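Local atomic coordinates of glutathione-independent glyoxalase DJ-1 (Schizosaccharomyces pombe, PDB entry 4QYT), a protein that converts methylglyoxal to D-lactate in one glutathione-independent step, takes part in protection against reactive oxygen species and may help detoxify glyoxals made in the cell. Residues L9-G14 with V47-D52; E17-A22 with G165-F170; G25-A30 with K173-V178; E101-P106 with V153-L158. All blocks are in the same frame, centred on the assembly; numbering follows the deposited sequence. Where two conformers were deposited one is given.

Contact 1 of 4, residues L9-G14 with V47-D52. With EDO (1,2-ethanediol), chain G.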
loop_
_atom_site.group_PDB
_atom_site.type_symbol
_atom_site.label_atom_id
_atom_site.label_comp_id
_atom_site.label_asym_id
_atom_site.label_seq_id
_atom_site.Cartn_x
_atom_site.Cartn_y
_atom_site.Cartn_z
ATOM N N LEU A 9 8.524 -10.122 -6.172
ATOM C CA LEU A 9 8.569 -9.053 -5.178
ATOM C C LEU A 9 9.198 -9.663 -3.919
ATOM O O LEU A 9 8.600 -10.469 -3.226
ATOM C CB LEU A 9 7.146 -8.554 -4.953
ATOM C CG LEU A 9 6.938 -7.408 -4.015
ATOM C CD1 LEU A 9 7.892 -6.301 -4.059
ATOM C CD2 LEU A 9 5.516 -6.919 -4.063
ATOM N N PHE A 10 10.469 -9.299 -3.687
ATOM C CA PHE A 10 11.125 -9.774 -2.470
ATOM C C PHE A 10 10.475 -9.140 -1.258
ATOM O O PHE A 10 10.025 -7.996 -1.276
ATOM C CB PHE A 10 12.617 -9.428 -2.502
ATOM C CG PHE A 10 13.446 -10.306 -3.390
ATOM C CD1 PHE A 10 13.642 -11.643 -3.076
ATOM C CD2 PHE A 10 14.104 -9.815 -4.514
ATOM C CE1 PHE A 10 14.465 -12.449 -3.852
ATOM C CE2 PHE A 10 14.937 -10.623 -5.266
ATOM C CZ PHE A 10 15.126 -11.936 -4.941
ATOM N N VAL A 11 10.548 -9.861 -0.140
ATOM C CA VAL A 11 9.959 -9.409 1.110
ATOM C C VAL A 11 10.743 -10.040 2.251
ATOM O O VAL A 11 11.187 -11.182 2.150
ATOM C CB VAL A 11 8.444 -9.703 1.181
ATOM C CG1 VAL A 11 8.159 -11.205 1.255
ATOM C CG2 VAL A 11 7.730 -8.956 2.293
ATOM N N ALA A 12 10.898 -9.300 3.342
ATOM C CA ALA A 12 11.594 -9.778 4.520
ATOM C C ALA A 12 10.812 -9.293 5.737
ATOM O O ALA A 12 10.000 -8.371 5.645
ATOM C CB ALA A 12 13.009 -9.208 4.527
ATOM N N ASP A 13 11.122 -9.836 6.911
ATOM C CA ASP A 13 10.640 -9.177 8.118
ATOM C C ASP A 13 11.134 -7.738 8.109
ATOM O O ASP A 13 12.301 -7.467 7.835
ATOM C CB ASP A 13 11.097 -9.975 9.347
ATOM C CG ASP A 13 10.507 -11.345 9.354
ATOM O OD1 ASP A 13 9.287 -11.478 9.381
ATOM O OD2 ASP A 13 11.267 -12.325 9.173
ATOM N N GLY A 14 10.234 -6.798 8.387
ATOM C CA GLY A 14 10.624 -5.400 8.348
ATOM C C GLY A 14 10.390 -4.718 7.009
ATOM O O GLY A 14 10.702 -3.524 6.888
ATOM N N VAL A 47 5.406 -13.326 7.528
ATOM C CA VAL A 47 6.274 -12.164 7.576
ATOM C C VAL A 47 5.681 -11.117 8.516
ATOM O O VAL A 47 4.489 -10.819 8.445
ATOM C CB VAL A 47 6.368 -11.546 6.177
ATOM C CG1 VAL A 47 7.424 -10.461 6.186
ATOM C CG2 VAL A 47 6.678 -12.604 5.127
ATOM N N LYS A 48 6.515 -10.574 9.393
ATOM C CA LYS A 48 6.150 -9.422 10.213
ATOM C C LYS A 48 6.685 -8.172 9.519
ATOM O O LYS A 48 7.901 -7.928 9.474
ATOM C CB LYS A 48 6.729 -9.510 11.619
ATOM C CG LYS A 48 6.281 -8.346 12.490
ATOM C CD LYS A 48 6.827 -8.442 13.900
ATOM C CE LYS A 48 6.469 -7.219 14.716
ATOM N NZ LYS A 48 7.168 -7.289 16.026
ATOM N N MET A 49 5.794 -7.466 8.825
ATOM C CA MET A 49 6.168 -6.272 8.072
ATOM C C MET A 49 6.655 -5.145 9.002
ATOM O O MET A 49 6.517 -5.216 10.235
ATOM C CB MET A 49 4.993 -5.837 7.181
ATOM C CG MET A 49 4.433 -6.941 6.284
ATOM S SD MET A 49 5.582 -7.500 4.998
ATOM C CE MET A 49 5.290 -6.228 3.783
ATOM N N SER A 50 7.161 -4.084 8.384
ATOM C CA SER A 50 7.759 -2.937 9.083
ATOM C C SER A 50 6.830 -2.330 10.137
ATOM O O SER A 50 7.263 -2.031 11.245
ATOM C CB SER A 50 8.117 -1.871 8.055
ATOM O OG SER A 50 8.820 -0.854 8.734
ATOM N N ARG A 51 5.572 -2.139 9.757
ATOM C CA ARG A 51 4.565 -1.509 10.633
ATOM C C ARG A 51 3.567 -2.540 11.163
ATOM O O ARG A 51 2.424 -2.209 11.480
ATOM C CB ARG A 51 3.903 -0.334 9.900
ATOM C CG ARG A 51 4.866 0.695 9.318
ATOM C CD ARG A 51 5.768 1.319 10.341
ATOM N NE ARG A 51 6.691 2.214 9.670
ATOM C CZ ARG A 51 7.344 3.190 10.277
ATOM N NH1 ARG A 51 7.063 3.487 11.525
ATOM N NH2 ARG A 51 8.290 3.854 9.646
ATOM N N ASP A 52 4.041 -3.777 11.326
ATOM C CA ASP A 52 3.393 -4.804 12.111
ATOM C C ASP A 52 2.261 -5.564 11.434
ATOM O O ASP A 52 1.656 -6.411 12.068
ATOM C CB ASP A 52 2.929 -4.283 13.482
ATOM C CG ASP A 52 4.027 -3.604 14.220
ATOM O OD1 ASP A 52 5.103 -4.216 14.328
ATOM O OD2 ASP A 52 3.842 -2.443 14.633
HETATM C C1 EDO G . 11.703 2.438 8.055
HETATM O O1 EDO G . 11.798 1.476 9.075
HETATM C C2 EDO G . 10.320 2.180 7.515
HETATM O O2 EDO G . 9.771 3.395 7.100
HETATM O O HOH W 1 11.605 -1.777 9.296
#

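Contact 2 of 4, residues E17-A22 with G165-F170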
loop_
_atom_site.group_PDB
_atom_site.type_symbol
_atom_site.label_atom_id
_atom_site.label_comp_id
_atom_site.label_asym_id
_atom_site.label_seq_id
_atom_site.Cartn_x
_atom_site.Cartn_y
_atom_site.Cartn_z
ATOM N N GLU A 17 4.959 -1.974 4.291
ATOM C CA GLU A 17 3.669 -2.398 3.733
ATOM C C GLU A 17 3.277 -1.605 2.490
ATOM O O GLU A 17 2.719 -2.173 1.527
ATOM C CB GLU A 17 2.564 -2.250 4.767
ATOM C CG GLU A 17 2.649 -3.150 5.996
ATOM C CD GLU A 17 3.485 -2.655 7.161
ATOM O OE1 GLU A 17 4.373 -1.767 6.966
ATOM O OE2 GLU A 17 3.276 -3.172 8.267
ATOM N N ILE A 18 3.494 -0.296 2.507
ATOM C CA ILE A 18 3.077 0.552 1.397
ATOM C C ILE A 18 3.896 0.230 0.148
ATOM O O ILE A 18 3.342 0.107 -0.969
ATOM C CB ILE A 18 3.156 2.040 1.790
ATOM C CG1 ILE A 18 2.134 2.336 2.880
ATOM C CG2 ILE A 18 2.972 2.918 0.573
ATOM C CD1 ILE A 18 2.372 3.664 3.610
ATOM N N GLU A 19 5.199 0.112 0.336
ATOM C CA GLU A 19 6.102 -0.153 -0.791
ATOM C C GLU A 19 5.933 -1.557 -1.353
ATOM O O GLU A 19 6.173 -1.755 -2.536
ATOM C CB GLU A 19 7.516 0.107 -0.365
ATOM C CG GLU A 19 7.736 1.580 -0.079
ATOM C CD GLU A 19 8.929 1.872 0.734
ATOM O OE1 GLU A 19 9.740 1.013 1.035
ATOM O OE2 GLU A 19 8.995 3.073 1.151
ATOM N N PHE A 20 5.533 -2.512 -0.519
ATOM C CA PHE A 20 5.147 -3.838 -1.002
ATOM C C PHE A 20 3.841 -3.763 -1.811
ATOM O O PHE A 20 3.756 -4.266 -2.921
ATOM C CB PHE A 20 5.000 -4.814 0.182
ATOM C CG PHE A 20 4.602 -6.220 -0.233
ATOM C CD1 PHE A 20 3.273 -6.512 -0.588
ATOM C CD2 PHE A 20 5.555 -7.222 -0.364
ATOM C CE1 PHE A 20 2.905 -7.783 -1.015
ATOM C CE2 PHE A 20 5.203 -8.474 -0.797
ATOM C CZ PHE A 20 3.886 -8.737 -1.146
ATOM N N SER A 21 2.803 -3.141 -1.232
ATOM C CA SER A 21 1.464 -3.249 -1.824
ATOM C C SER A 21 1.309 -2.557 -3.171
ATOM O O SER A 21 0.486 -2.973 -3.977
ATOM C CB SER A 21 0.419 -2.725 -0.830
ATOM O OG SER A 21 0.441 -3.457 0.390
ATOM N N ALA A 22 2.006 -1.443 -3.388
ATOM C CA ALA A 22 1.806 -0.719 -4.636
ATOM C C ALA A 22 2.231 -1.540 -5.870
ATOM O O ALA A 22 1.387 -1.791 -6.744
ATOM C CB ALA A 22 2.478 0.650 -4.575
ATOM N N GLY A 165 5.459 7.478 -0.382
ATOM C CA GLY A 165 4.691 8.368 -1.252
ATOM C C GLY A 165 4.920 8.182 -2.729
ATOM O O GLY A 165 4.094 8.610 -3.514
ATOM N N THR A 166 6.037 7.557 -3.103
ATOM C CA THR A 166 6.354 7.350 -4.518
ATOM C C THR A 166 6.171 5.891 -4.934
ATOM O O THR A 166 6.490 5.564 -6.085
ATOM C CB THR A 166 7.772 7.803 -4.852
ATOM O OG1 THR A 166 8.719 6.971 -4.189
ATOM C CG2 THR A 166 7.986 9.218 -4.463
ATOM N N ALA A 167 5.583 5.055 -4.075
ATOM C CA ALA A 167 5.465 3.635 -4.397
ATOM C C ALA A 167 4.572 3.375 -5.600
ATOM O O ALA A 167 4.856 2.472 -6.397
ATOM C CB ALA A 167 5.022 2.876 -3.189
ATOM N N MET A 168 3.499 4.144 -5.746
ATOM C CA MET A 168 2.656 3.989 -6.915
ATOM C C MET A 168 3.376 4.394 -8.208
ATOM O O MET A 168 3.358 3.672 -9.202
ATOM C CB MET A 168 1.340 4.767 -6.770
ATOM C CG MET A 168 0.408 4.211 -5.688
ATOM S SD MET A 168 -0.221 2.558 -6.025
ATOM C CE MET A 168 -1.347 2.954 -7.344
ATOM N N LEU A 169 4.056 5.538 -8.177
ATOM C CA LEU A 169 4.861 5.951 -9.335
ATOM C C LEU A 169 5.939 4.941 -9.682
ATOM O O LEU A 169 6.217 4.674 -10.872
ATOM C CB LEU A 169 5.490 7.311 -9.082
ATOM C CG LEU A 169 4.515 8.489 -9.079
ATOM C CD1 LEU A 169 5.203 9.683 -8.479
ATOM C CD2 LEU A 169 3.989 8.794 -10.476
ATOM N N PHE A 170 6.541 4.335 -8.670
ATOM C CA PHE A 170 7.540 3.292 -8.831
ATOM C C PHE A 170 6.959 2.051 -9.497
ATOM O O PHE A 170 7.523 1.539 -10.480
ATOM C CB PHE A 170 8.064 2.972 -7.433
ATOM C CG PHE A 170 8.917 1.734 -7.329
ATOM C CD1 PHE A 170 10.182 1.699 -7.890
ATOM C CD2 PHE A 170 8.507 0.629 -6.615
ATOM C CE1 PHE A 170 11.006 0.605 -7.723
ATOM C CE2 PHE A 170 9.326 -0.470 -6.412
ATOM C CZ PHE A 170 10.588 -0.473 -6.967
#

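Contact 3 of 4, residues G25-A30 with K173-V178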
loop_
_atom_site.group_PDB
_atom_site.type_symbol
_atom_site.label_atom_id
_atom_site.label_comp_id
_atom_site.label_asym_id
_atom_site.label_seq_id
_atom_site.Cartn_x
_atom_site.Cartn_y
_atom_site.Cartn_z
ATOM N N GLY A 25 -0.145 -4.621 -6.252
ATOM C CA GLY A 25 -1.461 -4.349 -6.775
ATOM C C GLY A 25 -1.454 -3.914 -8.226
ATOM O O GLY A 25 -2.407 -4.191 -8.966
ATOM N N ILE A 26 -0.406 -3.222 -8.623
ATOM C CA ILE A 26 -0.287 -2.757 -10.028
ATOM C C ILE A 26 -0.068 -3.936 -10.962
ATOM O O ILE A 26 -0.746 -4.055 -11.986
ATOM C CB ILE A 26 0.795 -1.670 -10.120
ATOM C CG1 ILE A 26 0.295 -0.386 -9.440
ATOM C CG2 ILE A 26 1.188 -1.379 -11.572
ATOM C CD1 ILE A 26 1.382 0.628 -9.147
ATOM N N PHE A 27 0.868 -4.830 -10.626
ATOM C CA PHE A 27 1.091 -5.999 -11.487
ATOM C C PHE A 27 -0.091 -6.947 -11.480
ATOM O O PHE A 27 -0.421 -7.504 -12.543
ATOM C CB PHE A 27 2.409 -6.692 -11.138
ATOM C CG PHE A 27 3.605 -6.004 -11.701
ATOM C CD1 PHE A 27 3.875 -6.122 -13.055
ATOM C CD2 PHE A 27 4.433 -5.210 -10.958
ATOM C CE1 PHE A 27 4.929 -5.447 -13.637
ATOM C CE2 PHE A 27 5.502 -4.545 -11.551
ATOM C CZ PHE A 27 5.723 -4.638 -12.928
ATOM N N LYS A 28 -0.773 -7.114 -10.343
ATOM C CA LYS A 28 -1.981 -7.937 -10.337
ATOM C C LYS A 28 -3.045 -7.338 -11.271
ATOM O O LYS A 28 -3.692 -8.048 -12.062
ATOM C CB LYS A 28 -2.532 -8.082 -8.907
ATOM C CG LYS A 28 -1.753 -9.087 -8.098
ATOM C CD LYS A 28 -2.363 -10.464 -8.266
ATOM C CE LYS A 28 -1.624 -11.526 -7.508
ATOM N NZ LYS A 28 -2.297 -12.860 -7.631
ATOM N N ARG A 29 -3.231 -6.018 -11.232
ATOM C CA ARG A 29 -4.199 -5.401 -12.138
ATOM C C ARG A 29 -3.826 -5.615 -13.596
ATOM O O ARG A 29 -4.699 -5.679 -14.471
ATOM C CB ARG A 29 -4.313 -3.919 -11.840
ATOM C CG ARG A 29 -5.142 -3.623 -10.581
ATOM C CD ARG A 29 -4.957 -2.192 -10.147
ATOM N NE ARG A 29 -5.824 -1.781 -9.049
ATOM C CZ ARG A 29 -5.652 -2.148 -7.795
ATOM N NH1 ARG A 29 -4.591 -2.858 -7.424
ATOM N NH2 ARG A 29 -6.484 -1.698 -6.864
ATOM N N ALA A 30 -2.533 -5.599 -13.887
ATOM C CA ALA A 30 -2.014 -5.857 -15.223
ATOM C C ALA A 30 -2.125 -7.284 -15.676
ATOM O O ALA A 30 -1.784 -7.604 -16.830
ATOM C CB ALA A 30 -0.573 -5.373 -15.319
ATOM N N LYS A 173 6.271 2.818 -13.091
ATOM C CA LYS A 173 7.476 2.894 -13.925
ATOM C C LYS A 173 7.920 1.486 -14.341
ATOM O O LYS A 173 8.265 1.242 -15.502
ATOM C CB LYS A 173 8.593 3.653 -13.202
ATOM C CG LYS A 173 9.749 4.051 -14.111
ATOM C CD LYS A 173 9.388 5.163 -15.096
ATOM C CE LYS A 173 10.619 5.661 -15.823
ATOM N NZ LYS A 173 10.315 6.810 -16.710
ATOM N N LEU A 174 7.892 0.543 -13.394
ATOM C CA LEU A 174 8.208 -0.849 -13.709
ATOM C C LEU A 174 7.264 -1.408 -14.753
ATOM O O LEU A 174 7.678 -1.975 -15.760
ATOM C CB LEU A 174 8.198 -1.680 -12.433
ATOM C CG LEU A 174 9.393 -1.443 -11.501
ATOM C CD1 LEU A 174 8.996 -1.871 -10.097
ATOM C CD2 LEU A 174 10.610 -2.202 -11.994
ATOM N N LEU A 175 5.969 -1.240 -14.534
ATOM C CA LEU A 175 4.986 -1.733 -15.459
ATOM C C LEU A 175 5.160 -1.162 -16.873
ATOM O O LEU A 175 5.026 -1.875 -17.867
ATOM C CB LEU A 175 3.564 -1.379 -14.960
ATOM C CG LEU A 175 2.441 -1.885 -15.867
ATOM C CD1 LEU A 175 2.415 -3.400 -15.975
ATOM C CD2 LEU A 175 1.108 -1.336 -15.409
ATOM N N GLU A 176 5.494 0.117 -16.937
ATOM C CA GLU A 176 5.656 0.814 -18.206
ATOM C C GLU A 176 6.731 0.170 -19.062
ATOM O O GLU A 176 6.664 0.266 -20.298
ATOM C CB GLU A 176 6.021 2.287 -17.935
ATOM C CG GLU A 176 5.867 3.150 -19.173
ATOM C CD GLU A 176 6.145 4.615 -18.934
ATOM O OE1 GLU A 176 6.648 4.958 -17.847
ATOM O OE2 GLU A 176 5.631 5.429 -19.744
ATOM N N GLN A 177 7.726 -0.469 -18.452
ATOM C CA GLN A 177 8.795 -1.082 -19.235
ATOM C C GLN A 177 8.370 -2.346 -19.948
ATOM O O GLN A 177 9.038 -2.757 -20.895
ATOM C CB GLN A 177 10.007 -1.397 -18.349
ATOM C CG GLN A 177 10.520 -0.248 -17.507
ATOM C CD GLN A 177 10.561 1.079 -18.258
ATOM O OE1 GLN A 177 10.042 2.088 -17.770
ATOM N NE2 GLN A 177 11.319 1.143 -19.295
ATOM N N VAL A 178 7.329 -3.011 -19.438
ATOM C CA VAL A 178 6.991 -4.365 -19.847
ATOM C C VAL A 178 5.612 -4.536 -20.447
ATOM O O VAL A 178 5.413 -5.419 -21.253
ATOM C CB VAL A 178 7.175 -5.435 -18.778
ATOM C CG1 VAL A 178 8.620 -5.513 -18.406
ATOM C CG2 VAL A 178 6.271 -5.211 -17.556
#

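Contact 4 of 4, residues E101-P106 with V153-L158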
loop_
_atom_site.group_PDB
_atom_site.type_symbol
_atom_site.label_atom_id
_atom_site.label_comp_id
_atom_site.label_asym_id
_atom_site.label_seq_id
_atom_site.Cartn_x
_atom_site.Cartn_y
_atom_site.Cartn_z
ATOM N N GLU A 101 23.069 -10.233 -11.809
ATOM C CA GLU A 101 22.773 -10.968 -13.024
ATOM C C GLU A 101 21.831 -10.215 -13.931
ATOM O O GLU A 101 21.968 -10.242 -15.163
ATOM C CB GLU A 101 22.160 -12.334 -12.708
ATOM C CG GLU A 101 21.770 -13.138 -13.934
ATOM C CD GLU A 101 22.926 -13.403 -14.885
ATOM O OE1 GLU A 101 24.061 -13.672 -14.381
ATOM O OE2 GLU A 101 22.640 -13.556 -16.114
ATOM N N PHE A 102 20.824 -9.571 -13.340
ATOM C CA PHE A 102 19.818 -8.913 -14.128
ATOM C C PHE A 102 20.308 -7.620 -14.749
ATOM O O PHE A 102 19.780 -7.186 -15.764
ATOM C CB PHE A 102 18.558 -8.632 -13.295
ATOM C CG PHE A 102 17.591 -9.773 -13.148
ATOM C CD1 PHE A 102 17.957 -11.086 -13.292
ATOM C CD2 PHE A 102 16.266 -9.508 -12.854
ATOM C CE1 PHE A 102 17.038 -12.092 -13.168
ATOM C CE2 PHE A 102 15.343 -10.510 -12.708
ATOM C CZ PHE A 102 15.731 -11.807 -12.868
ATOM N N TYR A 103 21.266 -6.936 -14.107
ATOM C CA TYR A 103 21.617 -5.568 -14.517
ATOM C C TYR A 103 22.121 -5.579 -15.952
ATOM O O TYR A 103 23.014 -6.323 -16.324
ATOM C CB TYR A 103 22.656 -4.975 -13.585
ATOM C CG TYR A 103 22.924 -3.505 -13.838
ATOM C CD1 TYR A 103 21.969 -2.551 -13.561
ATOM C CD2 TYR A 103 24.080 -3.082 -14.465
ATOM C CE1 TYR A 103 22.154 -1.208 -13.818
ATOM C CE2 TYR A 103 24.299 -1.727 -14.717
ATOM C CZ TYR A 103 23.323 -0.803 -14.398
ATOM O OH TYR A 103 23.531 0.533 -14.661
ATOM N N LYS A 104 21.550 -4.684 -16.750
ATOM C CA LYS A 104 21.887 -4.522 -18.160
ATOM C C LYS A 104 21.586 -5.744 -19.007
ATOM O O LYS A 104 21.978 -5.783 -20.150
ATOM C CB LYS A 104 23.328 -4.069 -18.363
ATOM C CG LYS A 104 23.513 -2.604 -18.094
ATOM C CD LYS A 104 24.926 -2.120 -18.340
ATOM C CE LYS A 104 25.158 -2.053 -19.822
ATOM N NZ LYS A 104 26.414 -1.319 -20.123
ATOM N N LYS A 105 20.772 -6.659 -18.540
ATOM C CA LYS A 105 20.345 -7.734 -19.386
ATOM C C LYS A 105 19.141 -7.300 -20.188
ATOM O O LYS A 105 18.219 -6.633 -19.685
ATOM C CB LYS A 105 20.071 -8.981 -18.567
ATOM C CG LYS A 105 21.304 -9.544 -17.874
ATOM C CD LYS A 105 22.377 -9.973 -18.863
ATOM C CE LYS A 105 23.744 -9.754 -18.232
ATOM N NZ LYS A 105 23.990 -10.644 -17.069
ATOM N N PRO A 106 19.065 -7.842 -21.404
ATOM C CA PRO A 106 17.847 -7.564 -22.158
ATOM C C PRO A 106 16.650 -8.288 -21.557
ATOM O O PRO A 106 16.706 -9.466 -21.231
ATOM C CB PRO A 106 18.188 -8.110 -23.591
ATOM C CG PRO A 106 19.676 -8.015 -23.647
ATOM C CD PRO A 106 20.144 -8.354 -22.274
ATOM N N VAL A 153 13.854 7.257 -10.662
ATOM C CA VAL A 153 14.991 7.336 -11.574
ATOM C C VAL A 153 15.061 5.997 -12.320
ATOM O O VAL A 153 14.885 4.938 -11.750
ATOM C CB VAL A 153 16.313 7.588 -10.803
ATOM C CG1 VAL A 153 17.509 7.524 -11.722
ATOM C CG2 VAL A 153 16.257 8.919 -10.078
ATOM N N LEU A 154 15.268 6.082 -13.621
ATOM C CA LEU A 154 15.537 4.923 -14.433
ATOM C C LEU A 154 16.900 5.077 -15.113
ATOM O O LEU A 154 17.125 6.091 -15.776
ATOM C CB LEU A 154 14.457 4.805 -15.520
ATOM C CG LEU A 154 14.642 3.745 -16.611
ATOM C CD1 LEU A 154 14.705 2.317 -16.106
ATOM C CD2 LEU A 154 13.566 3.860 -17.672
ATOM N N GLU A 155 17.786 4.104 -14.931
ATOM C CA GLU A 155 19.064 4.088 -15.629
ATOM C C GLU A 155 19.292 2.659 -16.041
ATOM O O GLU A 155 19.130 1.763 -15.228
ATOM C CB GLU A 155 20.210 4.591 -14.753
ATOM C CG GLU A 155 21.538 4.566 -15.481
ATOM C CD GLU A 155 22.663 5.215 -14.710
ATOM O OE1 GLU A 155 22.368 6.043 -13.825
ATOM O OE2 GLU A 155 23.829 4.977 -15.067
ATOM N N GLU A 156 19.603 2.439 -17.318
ATOM C CA GLU A 156 19.628 1.096 -17.854
ATOM C C GLU A 156 18.321 0.395 -17.537
ATOM O O GLU A 156 17.267 0.906 -17.926
ATOM C CB GLU A 156 20.882 0.344 -17.397
ATOM C CG GLU A 156 22.145 0.960 -17.964
ATOM C CD GLU A 156 22.341 0.720 -19.469
ATOM O OE1 GLU A 156 21.602 -0.057 -20.086
ATOM O OE2 GLU A 156 23.172 1.390 -20.088
ATOM N N ASN A 157 18.352 -0.761 -16.869
ATOM C CA ASN A 157 17.123 -1.473 -16.493
ATOM C C ASN A 157 16.910 -1.482 -14.982
ATOM O O ASN A 157 16.204 -2.348 -14.479
ATOM C CB ASN A 157 17.157 -2.908 -17.041
ATOM C CG ASN A 157 18.286 -3.734 -16.472
ATOM O OD1 ASN A 157 19.283 -3.210 -15.957
ATOM N ND2 ASN A 157 18.115 -5.049 -16.548
ATOM N N LEU A 158 17.427 -0.436 -14.325
ATOM C CA LEU A 158 17.298 -0.252 -12.876
ATOM C C LEU A 158 16.375 0.943 -12.617
ATOM O O LEU A 158 16.695 2.083 -13.009
ATOM C CB LEU A 158 18.652 0.016 -12.251
ATOM C CG LEU A 158 18.628 0.343 -10.742
ATOM C CD1 LEU A 158 18.087 -0.814 -9.918
ATOM C CD2 LEU A 158 20.002 0.798 -10.271
#

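Contact 1 of 4, residues L9-G14 with V47-D52
Gly-14 lies against the backbone of residues 48 to 50 and is gripped there through its own main chain. Its N donates to Lys-48 O over 2.8 Å, coming in the carbonyl plane at a C=O...N angle of 155°. Gly-14 O, further along, comes to 3.3 Å from Ser-50 CB. The phi of Gly-14 is 92°, which together with its psi belongs to a conformation natural to glycine, since a beta carbon here would press on the carbonyl oxygen of Asp-13. That preceding residue adds a second bond: Lys-48 N reaches Asp-13 OD1 at 2.9 Å, nearly in line with the carboxylate C-O bond, while OD2 is taken by Tyr-38, and the carboxylate is thus held at both oxygens. The contact joins the C-terminal end of a parallel strand of the DJ-1/PfpI alpha/beta sheet to a small beta hairpin, strands 46-48 and 54-56 joined through a type I turn at Met-49 to Asp-52. Beside these bonds Val-47 packs its CG1 methyl, anti to the backbone N (chi1 -172°), against the Ala-12 carbonyl, with Val-47 CG1 3.4 Å from Ala-12 O. Val-11 lies near Val-47 and Met-49, but Val-11 and Met-49 are each disordered over two positions, so the detail of that packing is doubtful. A water links Gly-14 O to Ser-50 OG; the Ser-50 side chain is about 8 Å from that of Glu-19, an inferred active-site residue. Beside the water lies an ethanediol, probably from the crystallisation liquor, whose O2 accepts from Arg-51 NH2 in the guanidinium plane.

Contact 2 of 4, residues E17-A22 with G165-F170
The methyl groups of Ala-22 and Ala-167 point at each other, CB to CB at 3.7 Å, and this pair marks where helix 17-29 meets the start of helix 167-178. Ala-22 CB also rests on the backbone of the partner helix, 3.5 Å from Ala-167 O. Ala-167 CB in turn faces two consecutive residues: it approaches Ile-18 O at 3.9 Å and Glu-19 CA at 4.0 Å, with Ile-18 CG2 somewhat farther away. Met-168 comes in from the flank. Its CG lies beside the backbone N (chi1 -67°), and two further bends along the chain fold the thioether back until Met-168 SD stands 3.6 Å from Ala-22 CB. Small side chains thus let the backbones come close, and the CA atoms of Glu-19 and Ala-167 are 5.3 Å apart. The same surface belongs to the dimer interface: Ile-18 packs on Met-168 of the second subunit, and Met-168 on that subunit's Ile-18. Glu-19, inferred to be an active-site residue, offers only its backbone and the base of its side chain here; its carboxylate leads off toward Gly-81, with OE1 in a weak hydrogen bond to Gly-81 N. Thr-166, at the N-cap position, makes no capping bond with its side chain; its OG1 is hydrogen-bonded with Ser-161 OG and Gly-163 N. No hydrogen bond passes between the two segments, so their fit rests on methyl, thioether and backbone surfaces in van der Waals contact, an apolar junction that probably helps to place the helix turn bearing Glu-19.

Contact 3 of 4, residues G25-A30 with K173-V178
Phe-27 projects from helix 17-29 across residues 174 to 178, its ring edge meeting Leu-174 CB at 3.9 Å from CZ and Val-178 CG2 at 4.1 Å from CE1. Leu-175 runs alongside the ring, antiparallel to it, and its CD1 comes to 4.0 Å from Phe-27 CE1. The branching of this leucine explains how it serves several partners at once: with CG anti to the backbone N (chi1 -179°), the two methyls are thrown forward between the helices. Leu-175 CD1 touches Ala-30 CB at 3.6 Å, whereas Leu-175 CD2 lies 3.8 Å from Ile-26 CG2. Ring and methyls fill the gap between axes that, over these short segments, come within 10.3 Å and lie 30° apart, running in roughly the same direction. No polar bond crosses. Arg-29, on another side of its helix, forms a salt bridge with Asp-16 of the second subunit. On the sheet side of the helix pair, Phe-27 packs on Ile-76 and Ile-78 of the central strand 76-79, with Leu-174 also on Ile-78, while Leu-175 is covered by Tyr-184 and Val-187 of the C-terminal helix 181-190.

Contact 4 of 4, residues E101-P106 with V153-L158
Asn-157 uses both ends of its side-chain amide to hold the turn that follows helix 93-102. Its ND2 donates to Phe-102 O over 2.8 Å, with the acceptor in the amide plane, and Lys-104 N donates to Asn-157 OD1, also at 2.8 Å, from above the plane of that carbonyl. The side chain gets there with CG between its own backbone N and carbonyl carbon (chi1 62°). Phe-102 O takes a second bond, from Lys-105 N at 3.0 Å on the opposite face, which closes a type II turn from Phe-102 to Lys-105. Asn-157 ND2 also serves Lys-108 O, so the amide ties the turn to the approach of strand 109-112. Asn-157 itself belongs to a type II' turn joining antiparallel strands 152-155 and 158-161, at the edge of the sheet. Outside this network, the Tyr-103 ring points its edge at Leu-158 CB, 4.0 Å from CE1. Its hydroxyl end lies across Glu-156, close to perpendicular, Tyr-103 OH 3.6 Å from Glu-156 CG, with ring and carboxylate planes 70° apart. Lys-104 runs obliquely over that glutamate, Lys-104 CG 3.8 Å from Glu-156 OE1; Lys-104 NZ stays 4.2 Å from Glu-156 OE2, beyond a salt bridge. The attachment thus probably rests mainly on one buried amide whose donor and acceptor are both satisfied by backbone groups, the exposed charges adding at most a loose attraction.

How the contacts relate
Contacts 2 and 3 are two levels of one interface, both pairing helix 17-29 with helix 167-178 in the interior, and both are apolar with no hydrogen bond across; Met-168 O touches Ile-26 CD1 where they adjoin. Contact 1 is also largely buried but gains its hold from backbone and carboxylate bonds at a strand end, and it meets contact 2 through Glu-17, whose carboxylate approaches the backbone of Arg-51. Contact 4, about 25 Å from contact 1 between centres and across the chain's middle, is more exposed and again polar, joining turns; Leu-154 links it to contact 3. The first three contacts also reach the second subunit, whereas contact 4 does not.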